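Local coordinates for protein lectin CEL-IV, C-type (Cucumaria echinata, PDB 3ALU) that is a calcium-dependent C-type lectin that binds galactose-containing sugars, here the trisaccharide raffinose, and assembles as a tetramer, at residues D107-S111 with G112-N116; A135-Y138 with S139-F143; S4-P7 with L8-G11; F62-E65 with L66-S70. All blocks are in the same frame, centred on the assembly; numbering follows the deposited sequence.

Contact 1 (D107-S111 with G112-N116). With CA (calcium ion), chain K; GLA (alpha-D-galactopyranose), chain E.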
# COMPACT_ATOMS: atom_id res chain seq x y z
N ASP A 107 12.72 23.80 -10.74
CA ASP A 107 13.93 24.58 -10.51
C ASP A 107 14.06 24.87 -9.01
O ASP A 107 13.36 25.74 -8.48
CB ASP A 107 13.79 25.90 -11.32
CG ASP A 107 14.86 26.91 -11.01
OD1 ASP A 107 14.83 28.02 -11.63
OD2 ASP A 107 15.72 26.64 -10.15
N GLY A 108 14.98 24.16 -8.33
CA GLY A 108 15.15 24.33 -6.91
C GLY A 108 16.47 24.97 -6.51
O GLY A 108 16.87 24.92 -5.36
N TRP A 109 17.14 25.57 -7.47
CA TRP A 109 18.46 26.14 -7.25
C TRP A 109 18.43 27.37 -6.33
O TRP A 109 17.58 28.25 -6.49
CB TRP A 109 19.03 26.59 -8.60
CG TRP A 109 19.30 25.47 -9.57
CD1 TRP A 109 18.55 25.14 -10.66
CD2 TRP A 109 20.35 24.49 -9.47
NE1 TRP A 109 19.11 24.04 -11.31
CE2 TRP A 109 20.21 23.62 -10.59
CE3 TRP A 109 21.40 24.28 -8.57
CZ2 TRP A 109 21.09 22.54 -10.83
CZ3 TRP A 109 22.30 23.19 -8.81
CH2 TRP A 109 22.13 22.35 -9.94
N VAL A 110 19.37 27.45 -5.39
CA VAL A 110 19.61 28.67 -4.60
C VAL A 110 19.95 29.75 -5.64
O VAL A 110 20.57 29.45 -6.67
CB VAL A 110 20.83 28.47 -3.65
CG1 VAL A 110 21.31 29.79 -3.04
CG2 VAL A 110 20.47 27.54 -2.54
N SER A 111 19.54 30.99 -5.37
CA SER A 111 19.93 32.09 -6.26
C SER A 111 21.43 32.14 -6.51
O SER A 111 22.24 32.02 -5.59
CB SER A 111 19.44 33.41 -5.66
OG SER A 111 20.16 33.68 -4.46
N GLY A 112 21.79 32.30 -7.79
CA GLY A 112 23.20 32.25 -8.23
C GLY A 112 23.79 30.88 -8.59
O GLY A 112 24.95 30.80 -9.06
N GLU A 113 23.02 29.82 -8.31
CA GLU A 113 23.35 28.44 -8.73
C GLU A 113 22.50 28.02 -9.93
O GLU A 113 21.35 28.45 -10.06
CB GLU A 113 23.11 27.45 -7.59
CG GLU A 113 23.70 27.83 -6.24
CD GLU A 113 25.22 27.74 -6.18
OE1 GLU A 113 25.86 28.74 -5.81
OE2 GLU A 113 25.78 26.66 -6.47
N PRO A 114 23.04 27.17 -10.82
CA PRO A 114 24.40 26.60 -10.82
C PRO A 114 25.43 27.60 -11.28
O PRO A 114 25.15 28.42 -12.17
CB PRO A 114 24.30 25.44 -11.85
CG PRO A 114 23.16 25.80 -12.73
CD PRO A 114 22.21 26.67 -11.93
N ASN A 115 26.62 27.54 -10.69
CA ASN A 115 27.68 28.49 -11.06
C ASN A 115 29.04 27.82 -11.18
O ASN A 115 30.07 28.51 -11.33
CB ASN A 115 27.71 29.61 -10.01
CG ASN A 115 28.11 29.12 -8.64
OD1 ASN A 115 28.03 27.92 -8.32
ND2 ASN A 115 28.55 30.04 -7.79
N ASN A 116 29.05 26.48 -11.13
CA ASN A 116 30.31 25.71 -11.20
C ASN A 116 30.40 24.83 -12.43
O ASN A 116 31.26 23.94 -12.51
CB ASN A 116 30.55 24.90 -9.91
CG ASN A 116 30.87 25.78 -8.73
OD1 ASN A 116 30.10 25.86 -7.77
ND2 ASN A 116 32.00 26.52 -8.81
CA CA K . 28.00 26.10 -6.93
C1 GLA E . 30.78 27.42 -2.58
C2 GLA E . 30.28 27.81 -3.98
C3 GLA E . 28.77 27.90 -4.07
C4 GLA E . 28.11 26.61 -3.56
C5 GLA E . 28.70 26.26 -2.18
C6 GLA E . 28.16 24.93 -1.62
O2 GLA E . 30.81 29.11 -4.34
O3 GLA E . 28.39 28.17 -5.43
O4 GLA E . 28.43 25.58 -4.50
O5 GLA E . 30.13 26.16 -2.23
O6 GLA E . 28.63 23.88 -2.48
O HOH W 1 19.44 30.47 -9.25
O HOH W 2 25.07 31.18 -5.03

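Contact 2 (A135-Y138 with S139-F143). With CA (calcium ion), chain K; GLA (alpha-D-galactopyranose), chain E; EDO (1,2-ethanediol), chain I.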
# COMPACT_ATOMS: atom_id res chain seq x y z
N ALA A 135 22.68 23.53 -4.43
CA ALA A 135 23.96 24.09 -4.87
C ALA A 135 24.53 23.15 -5.91
O ALA A 135 24.29 21.94 -5.85
CB ALA A 135 24.94 24.20 -3.69
N ASP A 136 25.27 23.68 -6.88
CA ASP A 136 26.06 22.76 -7.71
C ASP A 136 27.49 22.70 -7.21
O ASP A 136 28.02 23.69 -6.66
CB ASP A 136 25.99 23.04 -9.23
CG ASP A 136 26.78 24.30 -9.65
OD1 ASP A 136 26.84 25.29 -8.90
OD2 ASP A 136 27.32 24.30 -10.78
N VAL A 137 28.06 21.50 -7.33
CA VAL A 137 29.39 21.24 -6.77
C VAL A 137 30.17 20.38 -7.74
O VAL A 137 29.61 19.74 -8.62
CB VAL A 137 29.30 20.47 -5.40
CG1 VAL A 137 28.52 21.26 -4.32
CG2 VAL A 137 28.74 19.03 -5.57
N TYR A 138 31.50 20.35 -7.57
CA TYR A 138 32.29 19.43 -8.38
C TYR A 138 32.09 18.01 -7.88
O TYR A 138 31.89 17.77 -6.67
CB TYR A 138 33.79 19.87 -8.40
CG TYR A 138 33.91 21.22 -9.02
CD1 TYR A 138 34.37 22.30 -8.30
CD2 TYR A 138 33.45 21.43 -10.33
CE1 TYR A 138 34.41 23.60 -8.88
CE2 TYR A 138 33.50 22.69 -10.91
CZ TYR A 138 33.98 23.75 -10.18
OH TYR A 138 34.00 25.02 -10.74
N SER A 139 32.13 17.08 -8.83
CA SER A 139 31.66 15.71 -8.65
C SER A 139 32.53 14.89 -7.72
O SER A 139 32.14 13.82 -7.26
CB SER A 139 31.55 15.01 -10.00
OG SER A 139 32.83 14.80 -10.58
N ASN A 140 33.72 15.38 -7.44
CA ASN A 140 34.60 14.64 -6.56
C ASN A 140 34.30 14.91 -5.08
O ASN A 140 34.88 14.26 -4.20
CB ASN A 140 36.03 15.04 -6.85
CG ASN A 140 36.30 16.47 -6.42
OD1 ASN A 140 35.69 17.39 -6.94
ND2 ASN A 140 37.16 16.65 -5.42
N ASN A 141 33.41 15.86 -4.77
CA ASN A 141 32.98 16.03 -3.39
C ASN A 141 32.33 14.77 -2.84
O ASN A 141 31.51 14.17 -3.52
CB ASN A 141 31.99 17.19 -3.27
CG ASN A 141 32.68 18.53 -3.22
OD1 ASN A 141 32.74 19.25 -4.23
ND2 ASN A 141 33.24 18.85 -2.08
N ASN A 142 32.70 14.39 -1.62
CA ASN A 142 32.18 13.17 -0.95
C ASN A 142 31.08 13.59 0.03
O ASN A 142 31.36 14.15 1.09
CB ASN A 142 33.33 12.46 -0.19
CG ASN A 142 34.16 11.52 -1.08
OD1 ASN A 142 34.62 11.90 -2.14
ND2 ASN A 142 34.36 10.27 -0.62
N PHE A 143 29.81 13.36 -0.33
CA PHE A 143 28.67 13.78 0.48
C PHE A 143 27.73 12.59 0.81
O PHE A 143 27.74 11.55 0.14
CB PHE A 143 27.77 14.77 -0.29
CG PHE A 143 28.36 16.12 -0.59
CD1 PHE A 143 27.86 16.82 -1.70
CD2 PHE A 143 29.33 16.74 0.21
CE1 PHE A 143 28.30 18.11 -2.00
CE2 PHE A 143 29.82 18.02 -0.12
CZ PHE A 143 29.31 18.69 -1.24
CA CA K . 28.00 26.10 -6.93
C1 GLA E . 30.78 27.42 -2.58
C2 GLA E . 30.28 27.81 -3.98
C3 GLA E . 28.77 27.90 -4.07
C4 GLA E . 28.11 26.61 -3.56
C5 GLA E . 28.70 26.26 -2.18
C6 GLA E . 28.16 24.93 -1.62
O2 GLA E . 30.81 29.11 -4.34
O3 GLA E . 28.39 28.17 -5.43
O4 GLA E . 28.43 25.58 -4.50
O5 GLA E . 30.13 26.16 -2.23
O6 GLA E . 28.63 23.88 -2.48
C1 EDO I . 32.14 23.56 -6.03
O1 EDO I . 32.39 22.26 -5.48
C2 EDO I . 31.58 24.50 -4.99
O2 EDO I . 32.69 25.14 -4.36

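Contact 3 (S4-P7 with L8-G11)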
# COMPACT_ATOMS: atom_id res chain seq x y z
N SER A 4 3.39 3.04 -0.33
CA SER A 4 3.98 1.83 0.26
C SER A 4 5.47 1.71 -0.06
O SER A 4 5.86 1.75 -1.25
CB SER A 4 3.30 0.59 -0.28
OG SER A 4 1.92 0.60 0.01
N CYS A 5 6.28 1.52 0.97
CA CYS A 5 7.74 1.42 0.82
C CYS A 5 8.34 0.31 1.66
O CYS A 5 7.75 -0.10 2.68
CB CYS A 5 8.43 2.73 1.22
SG CYS A 5 7.97 4.12 0.16
N PRO A 6 9.55 -0.13 1.31
CA PRO A 6 10.15 -1.14 2.18
C PRO A 6 10.68 -0.56 3.50
O PRO A 6 10.82 0.66 3.64
CB PRO A 6 11.30 -1.70 1.34
CG PRO A 6 11.14 -1.14 -0.04
CD PRO A 6 10.31 0.09 0.07
N PRO A 7 10.99 -1.43 4.47
CA PRO A 7 11.52 -1.00 5.74
C PRO A 7 12.75 -0.14 5.58
O PRO A 7 13.65 -0.46 4.78
CB PRO A 7 11.86 -2.33 6.43
CG PRO A 7 10.90 -3.28 5.85
CD PRO A 7 10.88 -2.89 4.39
N LEU A 8 12.76 0.94 6.34
CA LEU A 8 13.83 1.97 6.37
C LEU A 8 13.67 3.00 5.26
O LEU A 8 14.34 4.04 5.30
CB LEU A 8 15.27 1.40 6.41
CG LEU A 8 15.60 0.38 7.51
CD1 LEU A 8 17.04 -0.20 7.27
CD2 LEU A 8 15.50 1.03 8.90
N TRP A 9 12.79 2.74 4.29
CA TRP A 9 12.52 3.73 3.23
C TRP A 9 11.29 4.53 3.63
O TRP A 9 10.55 4.12 4.51
CB TRP A 9 12.33 3.05 1.85
CG TRP A 9 13.60 2.42 1.37
CD1 TRP A 9 14.20 1.27 1.87
CD2 TRP A 9 14.47 2.90 0.36
NE1 TRP A 9 15.38 1.03 1.22
CE2 TRP A 9 15.58 2.01 0.28
CE3 TRP A 9 14.43 4.01 -0.51
CZ2 TRP A 9 16.63 2.19 -0.64
CZ3 TRP A 9 15.47 4.20 -1.39
CH2 TRP A 9 16.56 3.29 -1.48
N THR A 10 11.09 5.70 3.03
CA THR A 10 9.93 6.50 3.39
C THR A 10 9.34 7.13 2.11
O THR A 10 10.08 7.44 1.19
CB THR A 10 10.26 7.52 4.49
OG1 THR A 10 9.02 8.05 5.01
CG2 THR A 10 11.18 8.62 3.98
N GLY A 11 8.02 7.24 2.07
CA GLY A 11 7.26 7.53 0.83
C GLY A 11 6.74 8.94 0.78
O GLY A 11 6.34 9.52 1.81

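Contact 4 (F62-E65 with L66-S70)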
# COMPACT_ATOMS: atom_id res chain seq x y z
N PHE A 62 9.52 18.28 1.03
CA PHE A 62 9.57 16.97 1.72
C PHE A 62 11.02 16.53 1.89
O PHE A 62 11.43 16.12 2.99
CB PHE A 62 8.80 15.91 0.97
CG PHE A 62 9.12 14.53 1.47
CD1 PHE A 62 9.92 13.68 0.72
CD2 PHE A 62 8.64 14.12 2.69
CE1 PHE A 62 10.25 12.41 1.22
CE2 PHE A 62 8.95 12.87 3.18
CZ PHE A 62 9.76 12.03 2.46
N LEU A 63 11.80 16.58 0.81
CA LEU A 63 13.20 16.13 0.92
C LEU A 63 14.06 16.98 1.85
O LEU A 63 14.92 16.47 2.56
CB LEU A 63 13.85 15.91 -0.46
CG LEU A 63 13.16 14.86 -1.34
CD1 LEU A 63 13.71 14.88 -2.76
CD2 LEU A 63 13.32 13.37 -0.70
N THR A 64 13.79 18.30 1.87
CA THR A 64 14.47 19.16 2.81
C THR A 64 14.16 18.75 4.27
O THR A 64 15.08 18.68 5.11
CB THR A 64 14.08 20.62 2.58
OG1 THR A 64 14.51 20.97 1.27
CG2 THR A 64 14.81 21.52 3.56
N GLU A 65 12.88 18.45 4.52
CA GLU A 65 12.44 18.10 5.87
C GLU A 65 13.06 16.73 6.21
O GLU A 65 13.48 16.51 7.36
CB GLU A 65 10.93 18.05 5.95
CG GLU A 65 10.46 17.67 7.37
CD GLU A 65 9.01 18.06 7.69
OE1 GLU A 65 8.17 18.16 6.77
OE2 GLU A 65 8.73 18.24 8.90
N LEU A 66 13.14 15.84 5.23
CA LEU A 66 13.81 14.56 5.44
C LEU A 66 15.25 14.76 5.89
O LEU A 66 15.72 14.16 6.91
CB LEU A 66 13.73 13.67 4.19
CG LEU A 66 14.41 12.28 4.31
CD1 LEU A 66 13.89 11.45 5.48
CD2 LEU A 66 14.28 11.52 2.98
N VAL A 67 15.98 15.64 5.18
CA VAL A 67 17.36 15.88 5.54
C VAL A 67 17.49 16.58 6.89
O VAL A 67 18.31 16.16 7.75
CB VAL A 67 18.10 16.68 4.42
CG1 VAL A 67 19.49 17.12 4.87
CG2 VAL A 67 18.19 15.86 3.14
N LYS A 68 16.70 17.63 7.11
CA LYS A 68 16.89 18.44 8.30
C LYS A 68 16.44 17.72 9.54
O LYS A 68 17.07 17.88 10.58
CB LYS A 68 16.22 19.80 8.19
CG LYS A 68 16.93 20.69 7.14
CD LYS A 68 16.42 22.12 7.17
CE LYS A 68 16.68 22.78 8.51
NZ LYS A 68 16.17 24.20 8.46
N THR A 69 15.37 16.94 9.44
CA THR A 69 14.96 16.14 10.62
C THR A 69 15.91 14.95 10.87
O THR A 69 16.03 14.50 12.03
CB THR A 69 13.52 15.63 10.55
OG1 THR A 69 13.36 14.75 9.43
CG2 THR A 69 12.55 16.80 10.43
N SER A 70 16.58 14.46 9.82
CA SER A 70 17.52 13.34 9.98
C SER A 70 18.90 13.79 10.49
O SER A 70 19.60 13.03 11.16
CB SER A 70 17.66 12.55 8.67
OG SER A 70 16.41 12.04 8.21

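Contact 1 (D107-S111 with G112-N116)
Val110 O is gripped twice: by Glu113 N at 3.0 Å, which closes a type II beta turn, and by a water that also donates to Glu113 O. Gly112 occupies the third turn position with phi 88°, a conformation suited to a residue with no CB to press on Ser111 O. The turn delivers the Glu113-Pro114-Asn115 (EPN) motif to the calcium ion. In Glu113, CG anti to the carbonyl carbon (chi1 -49°) lies 3.9 Å from Val110 CB, and the bend about CB-CG (chi2 -71°) then turns the carboxylate toward the metal. Glu113 OE2 binds the calcium at 2.3 Å, while Glu113 OE1 lies 2.6 Å from O3 of the galactose. A second water joins Glu113 OE1 to Ser111 O. Pro114, behind a cis peptide bond, lays CD over the Trp109 indole, 3.8 Å from the centroid of its five-membered ring; this polarised C-H, next to the proline nitrogen, suits an electron-rich face. Asn115 and Asn116 add further metal ligands. The turn is part of the long loop after strand 96-98 and before strand 120-125, with Trp109 packed on Met87 and Val89 of strand 82-89, its NE1 bonded to Gln96, and Asp136 of strand 134-137 closing the calcium site.

Contact 2 (A135-Y138 with S139-F143)
Beyond the calcium-binding strand 134-137 of the C-type lectin domain, the chain makes a type I beta turn and folds back so that Val137 meets Phe143 from the opposite direction. CG1 of Val137 reaches the edge of the phenyl ring in its plane, whereas Val137 CG2 approaches CE1 of Phe143 obliquely at 3.7 Å. CB of Asn141 sits over one face of the same ring, offset toward the rim. The turn is closed by Asn141 N, which donates to Tyr138 O at 3.1 Å. Val137 is branched, and its CG1, anti to the carbonyl carbon (chi1 -60°), also lies 3.2 Å from O6 of the galactose; one small apolar residue therefore serves both the sugar and the loop. Just before it, Asp136 takes the calcium ion with two atoms, its backbone O and its OD1, each at 2.4 Å. Asp136 OD2 bonds instead to the hydroxyl of Ser120 and probably to the backbone N of Asn116, which helps fix the carboxylate. The Tyr138 ring reaches back toward the calcium site, where its OH bonds to ND2 of Asn116; its backbone N holds a 1,2-ethanediol, probably from the crystallisation liquor. Chelation through main chain and side chain ties the metal to the strand, and the calcium charge probably polarises both Asp136 groups toward itself and favours the ionised carboxylate, while Val137 and Phe143 add apolar contact only.

Contact 3 (S4-P7 with L8-G11)
The indole of Trp9 takes two backbone oxygens, Pro7 O and Pro6 O, at its edge and near its plane. Trp9 CG stands anti to the carbonyl carbon (chi1 -67°), which turns the CD1 edge of the ring to Pro7 O, with Trp9 CD1 coming 3.4 Å from Pro7 O. Elsewhere the ring meets Phe36 edge-to-face, and the side chain packs on Leu149. The backbone here makes a type II beta turn from Pro6 to Trp9, closed by Trp9 N donating to Pro6 O at 2.9 Å, and it joins the short strand about Ser4 and Cys5 to strand 10-12. Pro7 suits the second position because its ring holds phi near the -54° needed there. Leu8 follows with phi 83°, unusual for a residue with a side chain, and the price is that Leu8 CB is pressed to 3.0 Å from Pro7 O. Trp9 CB packs 4.0 Å from Pro6 CD as the two side chains pass at a slant. The turn belongs to a subunit interface: Ser4 and Cys5 pair antiparallel with a strand of the second subunit, and the hydroxyl of Thr10 bonds to Trp9 O of that subunit, with the reciprocal bond made in return. Cys5 forms a disulfide with Cys16. Gly11, without a side chain, leaves room for the sulfur: Cys5 SG lies 3.5 Å from Gly11 CA.

Contact 4 (F62-E65 with L66-S70)
Glu65 O accepts twice from Thr69: from OG1 at 2.7 Å and from the backbone N at 2.8 Å, the two donors reaching it from opposite faces of the carbonyl plane. These bonds belong to the last turns of helix 57-70. One residue on, Leu66 O is shared in the same way by Ser70 N and by Ser70 OG, the latter at 2.6 Å. Threonine and serine fit this end of the helix because a short hydroxyl can fold back on the carbonyl four residues earlier; in Thr69, OG1 sits between the backbone N and the carbonyl carbon (chi1 63°), which puts it beside Glu65 O and leaves Thr69 CG2 to rest 3.8 Å from Glu65 CG. Earlier turns follow the alpha-helical i to i+4 pattern, as in Leu66 N to Phe62 O. Thr64 and Lys68 run side by side, their aliphatic parts touching, and Thr64 OG1 bonds back to Gln60 O. On the buried side, Phe62 stacks on Phe12 and Leu63 packs on Phe17. Leu8 of the second subunit packs against Phe62, Glu65 and Leu66, which suits apolar Leu66. Within the helix the leucines meet methyl to methyl, Leu63 CD2 lying 4.2 Å from Leu66 CD2.

Overall arrangement
From the N terminus the contacts follow one another in series, each within a continuous piece of chain, and none nests in or crosses another. Contact 3 closes the turn leading into strand 10-12; contact 4 covers the end of helix 57-70. These two touch, Thr10 CG2 lying 4.0 Å from Phe62 CZ, and both face the second subunit. Contact 1 closes a turn within the long loop between strands 96-98 and 120-125, and contact 2 the turn between strands 134-137 and 143-148. Contacts 1 and 2 share the calcium ion and galactose, and Asn115 N and Asn116 N probably hydrogen-bond to the Asp136 carboxylate. Contact 3 lies across the chain's centre, about 30 Å from contact 1 between centres, separating assembly and sugar sites.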